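Long-range contacts in alpha-n-acetylglucosaminidase family protein (Clostridium perfringens, PDB 4A41), which binds galactose as a family 32 carbohydrate-binding module of a large, probably glycan-degrading, alpha-N-acetylglucosaminidase: residues 25-30 with 154-159; 101-106 with 116-121; 36-41 with 61-66. One frame throughout, in Å; residues are numbered along the deposited sequence. Where two conformers were deposited one is given.

Interaction 1 (25-30 with 154-159). With CA (calcium ion), chain B.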
loop_
_atom_site.group_PDB
_atom_site.type_symbol
_atom_site.label_atom_id
_atom_site.label_comp_id
_atom_site.label_asym_id
_atom_site.label_seq_id
_atom_site.Cartn_x
_atom_site.Cartn_y
_atom_site.Cartn_z
ATOM N N LEU A 25 2.904 11.895 6.969
ATOM C CA LEU A 25 3.024 12.824 5.864
ATOM C C LEU A 25 1.659 13.068 5.236
ATOM O O LEU A 25 0.840 12.136 5.156
ATOM C CB LEU A 25 4.003 12.293 4.826
ATOM C CG LEU A 25 5.438 12.225 5.323
ATOM C CD1 LEU A 25 6.241 11.321 4.369
ATOM C CD2 LEU A 25 6.009 13.663 5.373
ATOM N N PRO A 26 1.398 14.304 4.791
ATOM C CA PRO A 26 0.087 14.606 4.186
ATOM C C PRO A 26 -0.175 13.773 2.937
ATOM O O PRO A 26 0.618 13.787 1.979
ATOM C CB PRO A 26 0.170 16.104 3.858
ATOM C CG PRO A 26 1.300 16.625 4.695
ATOM C CD PRO A 26 2.254 15.498 4.934
ATOM N N GLN A 27 -1.299 13.063 2.932
ATOM C CA GLN A 27 -1.634 12.191 1.801
ATOM C C GLN A 27 -1.924 12.986 0.509
ATOM O O GLN A 27 -1.724 12.482 -0.589
ATOM C CB GLN A 27 -2.835 11.298 2.139
ATOM C CG GLN A 27 -2.550 10.221 3.176
ATOM C CD GLN A 27 -3.804 9.412 3.465
ATOM O OE1 GLN A 27 -4.905 9.962 3.597
ATOM N NE2 GLN A 27 -3.659 8.112 3.508
ATOM N N GLY A 28 -2.385 14.241 0.660
ATOM C CA GLY A 28 -2.741 15.046 -0.509
ATOM C C GLY A 28 -1.548 15.541 -1.295
ATOM O O GLY A 28 -1.693 15.968 -2.445
ATOM N N ASN A 29 -0.362 15.370 -0.706
ATOM C CA ASN A 29 0.873 15.694 -1.410
ATOM C C ASN A 29 1.499 14.489 -2.127
ATOM O O ASN A 29 2.559 14.634 -2.766
ATOM C CB ASN A 29 1.906 16.308 -0.459
ATOM C CG ASN A 29 1.516 17.715 -0.041
ATOM O OD1 ASN A 29 0.755 18.390 -0.751
ATOM N ND2 ASN A 29 1.949 18.117 1.131
ATOM N N MET A 30 0.867 13.325 -1.999
ATOM C CA MET A 30 1.396 12.086 -2.578
ATOM C C MET A 30 0.693 11.774 -3.883
ATOM O O MET A 30 -0.400 12.306 -4.185
ATOM C CB MET A 30 1.186 10.915 -1.623
ATOM C CG MET A 30 1.751 11.139 -0.225
ATOM S SD MET A 30 1.481 9.668 0.786
ATOM C CE MET A 30 2.259 10.220 2.302
ATOM N N ALA A 154 -6.134 -2.325 -0.155
ATOM C CA ALA A 154 -5.729 -1.444 0.958
ATOM C C ALA A 154 -6.686 -0.274 1.071
ATOM O O ALA A 154 -6.933 0.407 0.066
ATOM C CB ALA A 154 -4.282 -0.914 0.738
ATOM N N ALA A 155 -7.226 -0.055 2.273
ATOM C CA ALA A 155 -8.141 1.081 2.468
ATOM C C ALA A 155 -7.364 2.371 2.610
ATOM O O ALA A 155 -7.688 3.353 1.951
ATOM C CB ALA A 155 -9.044 0.866 3.685
ATOM N N GLU A 156 -6.333 2.363 3.462
ATOM C CA GLU A 156 -5.532 3.570 3.707
ATOM C C GLU A 156 -4.103 3.184 3.996
ATOM O O GLU A 156 -3.845 2.321 4.827
ATOM C CB GLU A 156 -6.071 4.396 4.899
ATOM C CG GLU A 156 -7.375 5.123 4.626
ATOM C CD GLU A 156 -7.190 6.204 3.584
ATOM O OE1 GLU A 156 -6.362 7.107 3.797
ATOM O OE2 GLU A 156 -7.897 6.205 2.560
ATOM N N LEU A 157 -3.178 3.907 3.371
ATOM C CA LEU A 157 -1.741 3.778 3.637
ATOM C C LEU A 157 -1.223 5.093 4.138
ATOM O O LEU A 157 -1.518 6.143 3.564
ATOM C CB LEU A 157 -1.019 3.427 2.319
ATOM C CG LEU A 157 -1.489 2.131 1.660
ATOM C CD1 LEU A 157 -0.750 1.924 0.311
ATOM C CD2 LEU A 157 -1.303 0.899 2.579
ATOM N N ASN A 158 -0.391 5.025 5.183
ATOM C CA ASN A 158 0.259 6.233 5.725
ATOM C C ASN A 158 1.761 6.026 5.922
ATOM O O ASN A 158 2.221 4.926 6.241
ATOM C CB ASN A 158 -0.451 6.732 6.992
ATOM C CG ASN A 158 -1.758 7.431 6.670
ATOM O OD1 ASN A 158 -1.754 8.607 6.301
ATOM N ND2 ASN A 158 -2.867 6.710 6.782
ATOM N N VAL A 159 2.505 7.113 5.759
ATOM C CA VAL A 159 3.992 7.078 5.783
ATOM C C VAL A 159 4.385 8.156 6.798
ATOM O O VAL A 159 3.914 9.301 6.720
ATOM C CB VAL A 159 4.635 7.376 4.414
ATOM C CG1 VAL A 159 6.151 7.224 4.487
ATOM C CG2 VAL A 159 4.094 6.407 3.344
HETATM CA CA CA B . -9.310 4.986 1.087
HETATM O O HOH W 1 0.750 9.410 5.343
#

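Interaction 2 (101-106 with 116-121)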
loop_
_atom_site.group_PDB
_atom_site.type_symbol
_atom_site.label_atom_id
_atom_site.label_comp_id
_atom_site.label_asym_id
_atom_site.label_seq_id
_atom_site.Cartn_x
_atom_site.Cartn_y
_atom_site.Cartn_z
ATOM N N LYS A 101 1.214 -11.489 3.269
ATOM C CA LYS A 101 2.671 -11.596 3.164
ATOM C C LYS A 101 3.136 -10.409 2.318
ATOM O O LYS A 101 2.646 -10.182 1.210
ATOM C CB LYS A 101 3.083 -12.923 2.511
ATOM C CG LYS A 101 4.594 -13.163 2.578
ATOM C CD LYS A 101 4.995 -14.459 1.877
ATOM C CE LYS A 101 6.422 -14.795 2.304
ATOM N NZ LYS A 101 6.961 -16.089 1.786
ATOM N N TYR A 102 4.079 -9.636 2.860
ATOM C CA TYR A 102 4.420 -8.329 2.267
ATOM C C TYR A 102 5.926 -8.107 2.244
ATOM O O TYR A 102 6.690 -8.761 2.985
ATOM C CB TYR A 102 3.791 -7.175 3.087
ATOM C CG TYR A 102 4.409 -7.093 4.461
ATOM C CD1 TYR A 102 5.593 -6.362 4.709
ATOM C CD2 TYR A 102 3.849 -7.805 5.511
ATOM C CE1 TYR A 102 6.169 -6.366 6.005
ATOM C CE2 TYR A 102 4.409 -7.797 6.778
ATOM C CZ TYR A 102 5.552 -7.089 7.023
ATOM O OH TYR A 102 6.056 -7.123 8.324
ATOM N N GLU A 103 6.330 -7.160 1.394
ATOM C CA GLU A 103 7.627 -6.473 1.511
ATOM C C GLU A 103 7.330 -4.986 1.434
ATOM O O GLU A 103 6.369 -4.566 0.746
ATOM C CB GLU A 103 8.574 -6.887 0.391
ATOM C CG GLU A 103 8.797 -8.374 0.374
ATOM C CD GLU A 103 9.902 -8.817 -0.559
ATOM O OE1 GLU A 103 10.494 -7.995 -1.310
ATOM O OE2 GLU A 103 10.158 -10.038 -0.561
ATOM N N LEU A 104 8.148 -4.192 2.111
ATOM C CA LEU A 104 8.128 -2.737 1.966
ATOM C C LEU A 104 9.462 -2.322 1.375
ATOM O O LEU A 104 10.520 -2.720 1.888
ATOM C CB LEU A 104 7.880 -2.070 3.317
ATOM C CG LEU A 104 7.524 -0.590 3.173
ATOM C CD1 LEU A 104 6.084 -0.356 2.689
ATOM C CD2 LEU A 104 7.753 0.127 4.482
ATOM N N HIS A 105 9.405 -1.576 0.285
ATOM C CA HIS A 105 10.607 -1.074 -0.408
ATOM C C HIS A 105 10.580 0.449 -0.465
ATOM O O HIS A 105 9.513 1.059 -0.408
ATOM C CB HIS A 105 10.703 -1.578 -1.871
ATOM C CG HIS A 105 10.677 -3.077 -2.040
ATOM N ND1 HIS A 105 10.699 -3.667 -3.289
ATOM C CD2 HIS A 105 10.630 -4.096 -1.145
ATOM C CE1 HIS A 105 10.651 -4.986 -3.154
ATOM N NE2 HIS A 105 10.606 -5.274 -1.865
ATOM N N VAL A 106 11.759 1.070 -0.617
ATOM C CA VAL A 106 11.832 2.519 -0.802
ATOM C C VAL A 106 12.713 2.850 -2.012
ATOM O O VAL A 106 13.526 2.018 -2.460
ATOM C CB VAL A 106 12.382 3.266 0.453
ATOM C CG1 VAL A 106 11.511 3.020 1.658
ATOM C CG2 VAL A 106 13.790 2.821 0.733
ATOM N N ILE A 116 13.259 -2.636 2.691
ATOM C CA ILE A 116 13.464 -2.266 4.098
ATOM C C ILE A 116 12.685 -3.060 5.163
ATOM O O ILE A 116 12.997 -2.977 6.358
ATOM C CB ILE A 116 13.268 -0.729 4.328
ATOM C CG1 ILE A 116 11.807 -0.303 4.076
ATOM C CG2 ILE A 116 14.255 0.032 3.453
ATOM C CD1 ILE A 116 11.466 1.119 4.645
ATOM N N SER A 117 11.683 -3.822 4.725
ATOM C CA SER A 117 10.856 -4.618 5.634
ATOM C C SER A 117 10.210 -5.768 4.884
ATOM O O SER A 117 9.945 -5.669 3.685
ATOM C CB SER A 117 9.753 -3.758 6.279
ATOM O OG SER A 117 9.160 -4.431 7.371
ATOM N N GLU A 118 9.948 -6.849 5.613
ATOM C CA GLU A 118 9.237 -8.005 5.059
ATOM C C GLU A 118 8.683 -8.826 6.203
ATOM O O GLU A 118 9.220 -8.824 7.310
ATOM C CB GLU A 118 10.152 -8.859 4.160
ATOM C CG GLU A 118 11.259 -9.558 4.926
ATOM C CD GLU A 118 12.296 -10.163 4.017
ATOM O OE1 GLU A 118 11.947 -10.783 2.994
ATOM O OE2 GLU A 118 13.495 -10.024 4.338
ATOM N N GLY A 119 7.593 -9.523 5.930
ATOM C CA GLY A 119 6.978 -10.357 6.943
ATOM C C GLY A 119 5.573 -10.811 6.595
ATOM O O GLY A 119 5.121 -10.749 5.438
ATOM N N ASN A 120 4.937 -11.363 7.619
ATOM C CA ASN A 120 3.559 -11.835 7.521
ATOM C C ASN A 120 2.639 -10.972 8.363
ATOM O O ASN A 120 3.016 -10.484 9.435
ATOM C CB ASN A 120 3.451 -13.286 8.031
ATOM C CG ASN A 120 4.391 -14.245 7.330
ATOM O OD1 ASN A 120 5.013 -15.098 7.982
ATOM N ND2 ASN A 120 4.511 -14.129 6.037
ATOM N N TRP A 121 1.397 -10.840 7.901
ATOM C CA TRP A 121 0.344 -10.133 8.637
ATOM C C TRP A 121 -0.850 -11.056 8.731
ATOM O O TRP A 121 -1.103 -11.812 7.784
ATOM C CB TRP A 121 -0.090 -8.893 7.854
ATOM C CG TRP A 121 0.825 -7.696 7.986
ATOM C CD1 TRP A 121 1.610 -7.354 9.061
ATOM C CD2 TRP A 121 1.002 -6.659 7.009
ATOM N NE1 TRP A 121 2.261 -6.162 8.804
ATOM C CE2 TRP A 121 1.908 -5.722 7.553
ATOM C CE3 TRP A 121 0.472 -6.422 5.731
ATOM C CZ2 TRP A 121 2.303 -4.566 6.862
ATOM C CZ3 TRP A 121 0.878 -5.274 5.034
ATOM C CH2 TRP A 121 1.793 -4.370 5.601
HETATM O O HOH W 2 5.072 -8.727 10.306
HETATM O O HOH W 3 8.453 -6.357 9.597
HETATM O O HOH W 4 9.842 -11.510 1.602
#

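Interaction 3 (36-41 with 61-66). With GAL (beta-D-galactopyranose), chain C.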
loop_
_atom_site.group_PDB
_atom_site.type_symbol
_atom_site.label_atom_id
_atom_site.label_comp_id
_atom_site.label_asym_id
_atom_site.label_seq_id
_atom_site.Cartn_x
_atom_site.Cartn_y
_atom_site.Cartn_z
ATOM N N SER A 36 -1.193 -2.971 -10.665
ATOM C CA SER A 36 -2.502 -3.456 -11.073
ATOM C C SER A 36 -3.503 -2.677 -10.246
ATOM O O SER A 36 -3.302 -2.513 -9.063
ATOM C CB SER A 36 -2.590 -4.939 -10.732
ATOM O OG SER A 36 -3.839 -5.507 -11.054
ATOM N N GLU A 37 -4.563 -2.192 -10.884
ATOM C CA GLU A 37 -5.667 -1.583 -10.159
ATOM C C GLU A 37 -6.975 -1.899 -10.872
ATOM O O GLU A 37 -7.072 -1.832 -12.104
ATOM C CB GLU A 37 -5.471 -0.061 -9.980
ATOM C CG GLU A 37 -5.598 0.727 -11.315
ATOM C CD GLU A 37 -5.361 2.239 -11.214
ATOM O OE1 GLU A 37 -5.017 2.754 -10.133
ATOM O OE2 GLU A 37 -5.504 2.929 -12.278
ATOM N N HIS A 38 -7.984 -2.243 -10.095
ATOM C CA HIS A 38 -9.323 -2.395 -10.652
ATOM C C HIS A 38 -9.940 -1.026 -10.953
ATOM O O HIS A 38 -9.735 -0.030 -10.217
ATOM C CB HIS A 38 -10.176 -3.206 -9.673
ATOM C CG HIS A 38 -11.353 -3.852 -10.315
ATOM N ND1 HIS A 38 -11.240 -5.002 -11.064
ATOM C CD2 HIS A 38 -12.663 -3.500 -10.343
ATOM C CE1 HIS A 38 -12.438 -5.338 -11.524
ATOM N NE2 HIS A 38 -13.313 -4.440 -11.108
ATOM N N PRO A 39 -10.726 -0.942 -12.037
ATOM C CA PRO A 39 -11.310 0.369 -12.349
ATOM C C PRO A 39 -12.284 0.845 -11.265
ATOM O O PRO A 39 -12.619 0.078 -10.337
ATOM C CB PRO A 39 -12.043 0.133 -13.697
ATOM C CG PRO A 39 -12.150 -1.351 -13.842
ATOM C CD PRO A 39 -10.969 -1.942 -13.094
ATOM N N ASP A 40 -12.701 2.099 -11.352
ATOM C CA ASP A 40 -13.583 2.680 -10.358
ATOM C C ASP A 40 -15.015 2.124 -10.478
ATOM O O ASP A 40 -15.810 2.580 -11.310
ATOM C CB ASP A 40 -13.612 4.198 -10.495
ATOM C CG ASP A 40 -14.497 4.861 -9.442
ATOM O OD1 ASP A 40 -14.985 4.183 -8.483
ATOM O OD2 ASP A 40 -14.679 6.082 -9.575
ATOM N N VAL A 41 -15.334 1.152 -9.622
ATOM C CA VAL A 41 -16.662 0.541 -9.596
ATOM C C VAL A 41 -17.402 0.954 -8.307
ATOM O O VAL A 41 -18.394 0.320 -7.928
ATOM C CB VAL A 41 -16.577 -1.004 -9.736
ATOM C CG1 VAL A 41 -16.004 -1.406 -11.081
ATOM C CG2 VAL A 41 -15.729 -1.640 -8.599
ATOM N N THR A 61 -6.364 -4.821 -6.468
ATOM C CA THR A 61 -5.767 -5.310 -7.701
ATOM C C THR A 61 -6.877 -5.602 -8.726
ATOM O O THR A 61 -8.017 -5.901 -8.353
ATOM C CB THR A 61 -4.919 -6.595 -7.455
ATOM O OG1 THR A 61 -5.661 -7.518 -6.640
ATOM C CG2 THR A 61 -3.585 -6.238 -6.735
ATOM N N LYS A 62 -6.513 -5.533 -10.008
ATOM C CA LYS A 62 -7.446 -5.815 -11.110
ATOM C C LYS A 62 -7.962 -7.241 -11.061
ATOM O O LYS A 62 -7.187 -8.190 -10.912
ATOM C CB LYS A 62 -6.756 -5.559 -12.450
ATOM C CG LYS A 62 -7.539 -6.010 -13.702
ATOM C CD LYS A 62 -8.832 -5.235 -13.835
ATOM C CE LYS A 62 -9.481 -5.487 -15.182
ATOM N NZ LYS A 62 -8.804 -4.719 -16.248
ATOM N N TYR A 63 -9.281 -7.388 -11.190
ATOM C CA TYR A 63 -9.848 -8.719 -11.273
ATOM C C TYR A 63 -10.772 -8.804 -12.504
ATOM O O TYR A 63 -10.902 -7.828 -13.249
ATOM C CB TYR A 63 -10.482 -9.135 -9.945
ATOM C CG TYR A 63 -11.560 -8.223 -9.438
ATOM C CD1 TYR A 63 -12.895 -8.422 -9.806
ATOM C CD2 TYR A 63 -11.266 -7.163 -8.562
ATOM C CE1 TYR A 63 -13.898 -7.576 -9.322
ATOM C CE2 TYR A 63 -12.260 -6.319 -8.074
ATOM C CZ TYR A 63 -13.583 -6.545 -8.450
ATOM O OH TYR A 63 -14.585 -5.731 -7.983
ATOM N N ASN A 64 -11.332 -9.993 -12.732
ATOM C CA ASN A 64 -12.115 -10.302 -13.951
ATOM C C ASN A 64 -11.381 -9.997 -15.287
ATOM O O ASN A 64 -11.792 -9.101 -16.045
ATOM C CB ASN A 64 -13.532 -9.678 -13.862
ATOM C CG ASN A 64 -14.373 -10.276 -12.697
ATOM O OD1 ASN A 64 -14.149 -11.420 -12.259
ATOM N ND2 ASN A 64 -15.337 -9.499 -12.199
ATOM N N PRO A 65 -10.277 -10.731 -15.573
ATOM C CA PRO A 65 -9.709 -11.771 -14.734
ATOM C C PRO A 65 -8.631 -11.189 -13.822
ATOM O O PRO A 65 -8.171 -10.054 -14.026
ATOM C CB PRO A 65 -9.080 -12.727 -15.751
ATOM C CG PRO A 65 -8.622 -11.826 -16.836
ATOM C CD PRO A 65 -9.560 -10.646 -16.864
ATOM N N VAL A 66 -8.259 -11.980 -12.831
ATOM C CA VAL A 66 -7.226 -11.601 -11.889
ATOM C C VAL A 66 -5.892 -11.360 -12.595
ATOM O O VAL A 66 -5.501 -12.091 -13.520
ATOM C CB VAL A 66 -7.074 -12.684 -10.801
ATOM C CG1 VAL A 66 -5.875 -12.419 -9.896
ATOM C CG2 VAL A 66 -8.340 -12.770 -9.983
HETATM C C1 GAL C . -16.013 -9.146 -4.255
HETATM C C2 GAL C . -15.437 -8.065 -3.361
HETATM C C3 GAL C . -14.535 -7.176 -4.227
HETATM C C4 GAL C . -13.498 -8.033 -4.941
HETATM C C5 GAL C . -14.207 -9.126 -5.747
HETATM C C6 GAL C . -13.216 -10.025 -6.484
HETATM O O1 GAL C . -16.768 -10.003 -3.445
HETATM O O2 GAL C . -16.467 -7.311 -2.724
HETATM O O3 GAL C . -13.959 -6.191 -3.378
HETATM O O4 GAL C . -12.621 -8.628 -3.963
HETATM O O5 GAL C . -14.948 -9.893 -4.818
HETATM O O6 GAL C . -13.885 -10.946 -7.345
#

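Interaction 1 (25-30 with 154-159)
V159, Q27 and L25 carry most of this contact, in which the loop leading into the first strand is fastened along strand 156-159. The backbone N of L25 donates to O of V159 (2.8 Å), and their side chains meet through L25 CD1 and V159 CG1. The V159 CG1 methyl stands anti to its backbone N (chi1 -176°) and faces the leucine, while CE of M30 comes up to V159 CB.

Q27 illustrates how a single amide can serve two acceptors. Its chain is extended beyond CG, carrying NE2 across to the strand; there NE2 donates to O of L157 (2.9 Å) and to OE1 of E156 (2.9 Å). Both acceptors lie close to the amide plane of Q27, which should hold the amide in one rotation. The carbonyl of L157 is approached from above its plane; E156 OE1 is met on its anti side, but about 31° out of the carboxylate plane. E156 OE2 binds the calcium ion at 2.4 Å, which makes Q27 a second-shell residue of the metal site. A water bridges O of L25, OD1 of N158 and N of V159.

A155 O also binds the calcium, with F49, D52, K54 and T57 supplying further ligands. A155 and E156 form a classic bulge opposite L89 of strand 80-89, while L157 and V159 pack on strands 71-77 and 139-144.

Interaction 2 (101-106 with 116-121)
Backbone hydrogen bonds join Y102 to G119 and L104 to S117 in a nearly antiparallel pair of strands, their axes at 172°. N of Y102 donates to O of G119 (3.0 Å), and N of G119 returns a bond to O of Y102. N of L104 reaches O of S117 (2.8 Å) from above the carbonyl plane, whereas O of L104 accepts from both I116 N and S117 N, each in its carbonyl plane.

Among the aromatic contacts, the Y102 ring is sandwiched. One face lies on the six-membered ring of W121, centroids 4.0 Å apart and planes at 23°; the other is covered by the backbone of G119, whose N sits toward the rim. With CG placed between the backbone N and the carbonyl carbon (chi1 66°), the ring leans across the neighbouring strand rather than standing away from it.

Apolar packing continues at the other end, where CD1 of I116 touches V106 CG1 (3.5 Å) and L104 CD2.

Polar side chains complete the account. Two waters meet Y102 OH in the ring plane and link it to S117 OG and N120 O. E103 OE2 and E118 OE1, of like charge, are 4.0 Å apart; a water within 2.6 Å of both may ease the repulsion. H105 NE2 donates to the anti lone pair of E103 OE1 (2.8 Å), holding that carboxylate in place.

The arrangement is a beta hairpin of strands 102-107 and 113-120 with a classic beta bulge, I116 and S117 opposite L104, at the margin of the five-stranded sheet of a beta-sandwich.

Interaction 3 (36-41 with 61-66)
The galactose pocket of this carbohydrate-binding module is built largely from loops, and here two of them come together behind one of its aromatic walls. H38 and Y63 stack face to face, their centroids 3.5 Å apart and planes at only 5°. CE1 of H38 lies over the centre of the tyrosine ring, and Y63 CE2 over the centre of the imidazole. Across the opposite face of Y63 sits the sugar, with C6 of galactose 3.6 Å above the ring plane, so that the tyrosine is held between a histidine and the ligand. P39 CD lies against the other face of the imidazole, toward its rim.

Two hydrogen bonds fix the loops in this relation. N of Y63 donates to H38 ND1 at 3.1 Å, nearly straight, although the donor is tilted 17° from the imidazole plane. H38 CG is anti to its backbone N (chi1 -158°), a setting that brings the ring alongside the Y63 backbone as well as beneath its side chain. Just before this pair in both loops, N of K62 donates to OG of S36 (2.9 Å), a hydroxyl that also bonds with E67.

Outside the two loops, Y63 OH is hydrogen-bonded to E44, and H60 meets the tyrosine ring edge to face. E44, H60, R91 and N96 hydrogen-bond the sugar itself.

Because ND1 of H38 accepts the amide proton of Y63, any proton on a neutral imidazole would be expected on NE2. The same histidine thus supports Y63 through both its backbone and its ring, and the tyrosine offers galactose a positioned apolar face.

In the fold
Interaction 1 spans almost the whole modelled chain, bringing its start against its last strand; interactions 3 and 2 fall between those segments, in that order. Their centres stand about 17 Å (1 and 2), 21 Å (1 and 3) and 23 Å (2 and 3) apart, and none touches another. Interaction 1 lies on strand 153-160 of the four-stranded sheet, interaction 2 at one margin of the five-stranded sheet, and interaction 3 in loops flanking short strand 59-60. Strand 139-144, which packs on residues of interaction 1, also neighbours strand 102-107 of interaction 2. The small beta-sandwich thus combines chain closure beside calcium, a sheet-edge hairpin and a sugar site formed largely by loops.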